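PDB 3CAN: pyruvate-formate lyase-activating enzyme from Bacteroides vulgatus ATCC 8482, which is a member of the radical SAM superfamily, modelled here as a fragment whose parallel alpha/beta fold is consistent with part of a TIM barrel. Local coordinates for residues A[60-65]-A[95-100]; A[126-131]-A[177-182]. One frame throughout, in Å; residues are numbered along the deposited sequence.

Interaction 1 of 2, residues A[60-65]-A[95-100]; sequences IDLKSM and YYIRIP
Asp61 and Arg98 face each other across two neighbouring parallel strands of an alpha/beta fold, consistent with the partial TIM barrel of radical SAM proteins. Their carboxylate and guanidinium planes lie 23° apart, so the two flat groups are close to parallel but not coplanar. The touch is made by one oxygen: Arg98 NE donates to Asp61 OD1 at 3.2 Å, reaching it nearly along the C-O axis, while the oxygen sits somewhat out of the guanidinium plane. The N-H...O angle is 144°, some way off straight. Arg98 reaches this place by folding back, its chain bending twice beyond CG, which lays NE beside the neighbouring strand instead of sending it outward. A charged pair suits this face: both residues being partly exposed, water can probably reach it.

The other face is apolar. Ile60 and Ile97 are a bridged pair, and the outer torsion of Ile97 (chi2 -71°) turns its CD1 toward Ile60 CB, 4.1 Å away. CG2 of the same Ile97 meets Leu62 CB at 3.8 Å, so its two methyls serve Ile60 and Leu62, while Asp61 between them points to the other face. Branched aliphatic side chains fill this layer against helix 79-90, where Ile85 receives Ile60 and Ile97 and Leu82 receives Leu62.

Between the faces runs a parallel ladder in which Ile60 N binds Tyr96 O, Arg98 N binds Ile60 O and Leu62 N binds Arg98 O. The last continues the pairing just past the end of strand 57-61. Farther along, where the chain turns into a loop, the aliphatic part of Lys63 crosses the proline ring slantwise, its CG 3.9 Å from Pro100 CD.

Interaction 2 of 2, residues A[126-131]-A[177-182]; sequences PEIINL and KATIGG
The carbonyl oxygen of Leu131 receives the shortest polar bond of this contact: Gly181 N donates to Leu131 O at 2.7 Å and almost straight, 173°, though the donor is tilted from the carbonyl plane. Ile180 CA also approaches that oxygen through a CA-H...O contact. Gly181 has a positive phi of 91°, and its backbone angles would jam a side chain against the preceding carbonyl, so the residue suits this turn out of the strand.

Before it, strands 128-133 and 178-180 pair in parallel through Ile129 N to Lys177 O, Thr179 N to Ile129 O and Leu131 N to Thr179 O. With helix 161-173 between them in the chain they form a beta-alpha-beta crossover, 178-180 being an edge strand of this chain's sheet. On one face, Ile180 CD1 lies 3.8 Å from Leu131 CB, and the helix covers both side chains. On the other, Thr179 turns its methyl, not its hydroxyl, to Ile128: CG2 is 3.9 Å from Ile128 CG1. Ile128 CG1 stands opposite its own backbone N (chi1 -168°), and from there CD1 reaches Lys177 O at 3.4 Å.

At the N-terminal end of the pairing, one water takes the Lys177 N-H and donates to Pro126 O; a second donates to the same carbonyl and is weakly bound by Lys177 NZ. Backbone bonds thus carry the strands' polar pairing, while water bridges their N-terminal ends, where the exposed lysine can keep its ammonium hydrated.

In the fold
Both interactions belong to one parallel sheet, joined through adjacent strands 95-101 and 128-133: Tyr95 O and Glu127 N, like Ile97 O and Asn130 N, are probable hydrogen-bond partners. Interaction 1 is the central pair, about 3 Å from the centre of the chain (centre to centre), with no exposed residue among those that touch. Interaction 2, about 10 Å out, lies at the edge, where 178-180 is one of the sheet's two outermost strands within this chain and Lys177 and Gly182 are exposed. The inner pair adds a salt bridge to its ladder and packs on helix 79-90; the outer relies on backbone bonds, water and helix 161-173, and His135 of the second subunit packs on Thr179 and Ile180.

Interaction 1 of 2, residues A[60-65]-A[95-100]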
loop_
_atom_site.group_PDB
_atom_site.type_symbol
_atom_site.label_atom_id
_atom_site.label_comp_id
_atom_site.label_asym_id
_atom_site.label_seq_id
_atom_site.Cartn_x
_atom_site.Cartn_y
_atom_site.Cartn_z
ATOM N N ILE A 60 2.051 -11.335 -2.796
ATOM C CA ILE A 60 2.337 -12.319 -1.753
ATOM C C ILE A 60 3.415 -11.791 -0.824
ATOM O O ILE A 60 4.441 -11.293 -1.293
ATOM C CB ILE A 60 2.781 -13.685 -2.348
ATOM C CG1 ILE A 60 1.705 -14.236 -3.283
ATOM C CG2 ILE A 60 3.049 -14.690 -1.233
ATOM C CD1 ILE A 60 2.140 -15.434 -4.152
ATOM N N ASP A 61 3.187 -11.925 0.486
ATOM C CA ASP A 61 4.168 -11.553 1.502
ATOM C C ASP A 61 5.124 -12.725 1.712
ATOM O O ASP A 61 4.688 -13.871 1.823
ATOM C CB ASP A 61 3.495 -11.260 2.847
ATOM C CG ASP A 61 2.700 -9.985 2.846
ATOM O OD1 ASP A 61 2.738 -9.236 1.858
ATOM O OD2 ASP A 61 2.016 -9.738 3.860
ATOM N N LEU A 62 6.415 -12.427 1.786
ATOM C CA LEU A 62 7.418 -13.427 2.144
ATOM C C LEU A 62 8.184 -12.935 3.372
ATOM O O LEU A 62 9.277 -12.389 3.268
ATOM C CB LEU A 62 8.348 -13.664 0.964
ATOM C CG LEU A 62 9.382 -14.773 1.091
ATOM C CD1 LEU A 62 8.675 -16.098 1.404
ATOM C CD2 LEU A 62 10.208 -14.862 -0.186
ATOM N N LYS A 63 7.575 -13.117 4.538
ATOM C CA LYS A 63 8.104 -12.555 5.784
ATOM C C LYS A 63 9.388 -13.236 6.239
ATOM O O LYS A 63 10.293 -12.577 6.766
ATOM C CB LYS A 63 7.047 -12.586 6.895
ATOM C CG LYS A 63 6.200 -11.318 6.948
ATOM C CD LYS A 63 5.202 -11.325 8.105
ATOM C CE LYS A 63 3.780 -11.613 7.620
ATOM N NZ LYS A 63 2.837 -11.994 8.713
ATOM N N SER A 64 9.487 -14.543 6.020
ATOM C CA SER A 64 10.698 -15.273 6.400
ATOM C C SER A 64 10.772 -16.608 5.709
ATOM O O SER A 64 9.752 -17.274 5.533
ATOM C CB SER A 64 10.760 -15.534 7.912
ATOM O OG SER A 64 12.009 -16.131 8.242
HETATM N N MSE A 65 11.991 -17.014 5.373
HETATM C CA MSE A 65 12.245 -18.375 4.912
HETATM C C MSE A 65 12.335 -19.356 6.087
HETATM O O MSE A 65 12.277 -20.567 5.891
HETATM C CB MSE A 65 13.529 -18.429 4.107
HETATM C CG MSE A 65 13.478 -17.678 2.805
HETATM SE SE MSE A 65 12.068 -18.253 1.563
HETATM C CE MSE A 65 12.710 -20.062 1.168
ATOM N N TYR A 95 3.169 -11.388 -10.431
ATOM C CA TYR A 95 3.068 -11.257 -8.989
ATOM C C TYR A 95 4.130 -10.325 -8.437
ATOM O O TYR A 95 5.222 -10.173 -9.024
ATOM C CB TYR A 95 3.133 -12.634 -8.306
ATOM C CG TYR A 95 4.463 -13.375 -8.428
ATOM C CD1 TYR A 95 5.329 -13.468 -7.347
ATOM C CD2 TYR A 95 4.832 -13.995 -9.614
ATOM C CE1 TYR A 95 6.538 -14.144 -7.443
ATOM C CE2 TYR A 95 6.046 -14.683 -9.719
ATOM C CZ TYR A 95 6.885 -14.748 -8.637
ATOM O OH TYR A 95 8.080 -15.426 -8.744
ATOM N N TYR A 96 3.805 -9.711 -7.303
ATOM C CA TYR A 96 4.745 -8.938 -6.506
ATOM C C TYR A 96 5.011 -9.711 -5.217
ATOM O O TYR A 96 4.102 -10.345 -4.658
ATOM C CB TYR A 96 4.162 -7.584 -6.064
ATOM C CG TYR A 96 3.963 -6.496 -7.091
ATOM C CD1 TYR A 96 4.130 -6.705 -8.450
ATOM C CD2 TYR A 96 3.543 -5.234 -6.674
ATOM C CE1 TYR A 96 3.910 -5.664 -9.372
ATOM C CE2 TYR A 96 3.330 -4.205 -7.572
ATOM C CZ TYR A 96 3.519 -4.426 -8.917
ATOM O OH TYR A 96 3.290 -3.389 -9.790
ATOM N N ILE A 97 6.242 -9.608 -4.729
ATOM C CA ILE A 97 6.606 -10.119 -3.417
ATOM C C ILE A 97 6.869 -8.932 -2.487
ATOM O O ILE A 97 7.600 -8.013 -2.840
ATOM C CB ILE A 97 7.863 -11.005 -3.489
ATOM C CG1 ILE A 97 7.564 -12.275 -4.293
ATOM C CG2 ILE A 97 8.346 -11.357 -2.069
ATOM C CD1 ILE A 97 6.638 -13.286 -3.590
ATOM N N ARG A 98 6.265 -8.957 -1.305
ATOM C CA ARG A 98 6.502 -7.957 -0.286
ATOM C C ARG A 98 7.219 -8.568 0.906
ATOM O O ARG A 98 6.830 -9.628 1.392
ATOM C CB ARG A 98 5.188 -7.319 0.148
ATOM C CG ARG A 98 4.484 -6.621 -1.002
ATOM C CD ARG A 98 3.427 -7.510 -1.606
ATOM N NE ARG A 98 2.244 -7.517 -0.742
ATOM C CZ ARG A 98 1.337 -6.539 -0.705
ATOM N NH1 ARG A 98 1.452 -5.473 -1.500
ATOM N NH2 ARG A 98 0.293 -6.637 0.120
ATOM N N ILE A 99 8.274 -7.898 1.362
ATOM C CA ILE A 99 9.027 -8.331 2.527
ATOM C C ILE A 99 9.050 -7.180 3.528
ATOM O O ILE A 99 9.795 -6.220 3.351
ATOM C CB ILE A 99 10.448 -8.770 2.167
ATOM C CG1 ILE A 99 10.407 -9.894 1.129
ATOM C CG2 ILE A 99 11.218 -9.221 3.458
ATOM C CD1 ILE A 99 11.802 -10.320 0.641
ATOM N N PRO A 100 8.191 -7.246 4.552
ATOM C CA PRO A 100 8.299 -6.280 5.635
ATOM C C PRO A 100 9.629 -6.559 6.304
ATOM O O PRO A 100 9.863 -7.687 6.724
ATOM C CB PRO A 100 7.093 -6.611 6.528
ATOM C CG PRO A 100 6.161 -7.415 5.649
ATOM C CD PRO A 100 7.091 -8.200 4.781
#

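Interaction 2 of 2, residues A[126-131]-A[177-182]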
loop_
_atom_site.group_PDB
_atom_site.type_symbol
_atom_site.label_atom_id
_atom_site.label_comp_id
_atom_site.label_asym_id
_atom_site.label_seq_id
_atom_site.Cartn_x
_atom_site.Cartn_y
_atom_site.Cartn_z
ATOM N N PRO A 126 9.240 -12.513 -9.684
ATOM C CA PRO A 126 8.293 -11.436 -9.368
ATOM C C PRO A 126 8.531 -10.215 -10.239
ATOM O O PRO A 126 9.674 -9.942 -10.662
ATOM C CB PRO A 126 8.577 -11.113 -7.885
ATOM C CG PRO A 126 9.921 -11.681 -7.602
ATOM C CD PRO A 126 10.128 -12.825 -8.551
ATOM N N GLU A 127 7.455 -9.478 -10.512
ATOM C CA GLU A 127 7.569 -8.198 -11.208
ATOM C C GLU A 127 8.500 -7.260 -10.451
ATOM O O GLU A 127 9.304 -6.521 -11.035
ATOM C CB GLU A 127 6.205 -7.525 -11.314
ATOM C CG GLU A 127 5.185 -8.297 -12.124
ATOM C CD GLU A 127 5.626 -8.543 -13.542
ATOM O OE1 GLU A 127 5.581 -7.584 -14.345
ATOM O OE2 GLU A 127 6.008 -9.687 -13.865
ATOM N N ILE A 128 8.349 -7.276 -9.140
ATOM C CA ILE A 128 9.155 -6.485 -8.231
ATOM C C ILE A 128 9.088 -7.132 -6.852
ATOM O O ILE A 128 8.114 -7.824 -6.515
ATOM C CB ILE A 128 8.657 -5.011 -8.137
ATOM C CG1 ILE A 128 9.671 -4.108 -7.428
ATOM C CG2 ILE A 128 7.307 -4.919 -7.399
ATOM C CD1 ILE A 128 10.954 -3.960 -8.132
ATOM N N ILE A 129 10.152 -6.939 -6.086
ATOM C CA ILE A 129 10.180 -7.283 -4.675
ATOM C C ILE A 129 10.223 -5.970 -3.889
ATOM O O ILE A 129 11.177 -5.202 -4.017
ATOM C CB ILE A 129 11.390 -8.157 -4.322
ATOM C CG1 ILE A 129 11.394 -9.458 -5.133
ATOM C CG2 ILE A 129 11.394 -8.488 -2.824
ATOM C CD1 ILE A 129 12.737 -10.208 -5.091
ATOM N N ASN A 130 9.184 -5.719 -3.099
ATOM C CA ASN A 130 9.093 -4.517 -2.272
ATOM C C ASN A 130 9.587 -4.790 -0.863
ATOM O O ASN A 130 8.966 -5.565 -0.125
ATOM C CB ASN A 130 7.650 -4.025 -2.192
ATOM C CG ASN A 130 7.077 -3.713 -3.543
ATOM O OD1 ASN A 130 7.465 -2.730 -4.175
ATOM N ND2 ASN A 130 6.165 -4.566 -4.013
ATOM N N LEU A 131 10.713 -4.183 -0.508
ATOM C CA LEU A 131 11.222 -4.227 0.863
ATOM C C LEU A 131 10.586 -3.063 1.624
ATOM O O LEU A 131 10.748 -1.905 1.248
ATOM C CB LEU A 131 12.754 -4.136 0.897
ATOM C CG LEU A 131 13.528 -5.185 0.091
ATOM C CD1 LEU A 131 15.038 -5.026 0.314
ATOM C CD2 LEU A 131 13.058 -6.592 0.447
ATOM N N LYS A 177 14.439 -8.093 -9.325
ATOM C CA LYS A 177 14.106 -6.671 -9.294
ATOM C C LYS A 177 13.557 -6.330 -7.920
ATOM O O LYS A 177 12.549 -6.894 -7.488
ATOM C CB LYS A 177 13.048 -6.346 -10.347
ATOM C CG LYS A 177 13.435 -6.682 -11.774
ATOM C CD LYS A 177 12.282 -6.406 -12.724
ATOM C CE LYS A 177 12.658 -6.738 -14.158
ATOM N NZ LYS A 177 11.471 -6.765 -15.064
ATOM N N ALA A 178 14.216 -5.401 -7.242
ATOM C CA ALA A 178 13.869 -5.043 -5.874
ATOM C C ALA A 178 13.917 -3.544 -5.650
ATOM O O ALA A 178 14.687 -2.818 -6.313
ATOM C CB ALA A 178 14.801 -5.733 -4.908
ATOM N N THR A 179 13.104 -3.094 -4.705
ATOM C CA THR A 179 13.029 -1.685 -4.351
ATOM C C THR A 179 12.651 -1.551 -2.889
ATOM O O THR A 179 12.129 -2.489 -2.290
ATOM C CB THR A 179 11.995 -0.937 -5.228
ATOM O OG1 THR A 179 12.174 0.477 -5.087
ATOM C CG2 THR A 179 10.543 -1.322 -4.852
ATOM N N ILE A 180 12.925 -0.376 -2.323
ATOM C CA ILE A 180 12.474 -0.028 -0.982
ATOM C C ILE A 180 11.143 0.703 -1.099
ATOM O O ILE A 180 11.002 1.635 -1.895
ATOM C CB ILE A 180 13.495 0.892 -0.255
ATOM C CG1 ILE A 180 14.853 0.208 -0.120
ATOM C CG2 ILE A 180 12.979 1.291 1.116
ATOM C CD1 ILE A 180 14.835 -1.016 0.741
ATOM N N GLY A 181 10.163 0.279 -0.312
ATOM C CA GLY A 181 8.850 0.897 -0.336
ATOM C C GLY A 181 7.934 0.217 -1.324
ATOM O O GLY A 181 8.364 -0.638 -2.101
ATOM N N GLY A 182 6.663 0.612 -1.284
ATOM C CA GLY A 182 5.626 -0.014 -2.089
ATOM C C GLY A 182 5.675 0.458 -3.525
ATOM O O GLY A 182 4.788 0.118 -4.318
HETATM O O HOH W 1 12.453 -9.982 -10.192
HETATM O O HOH W 2 10.586 -9.299 -13.372
#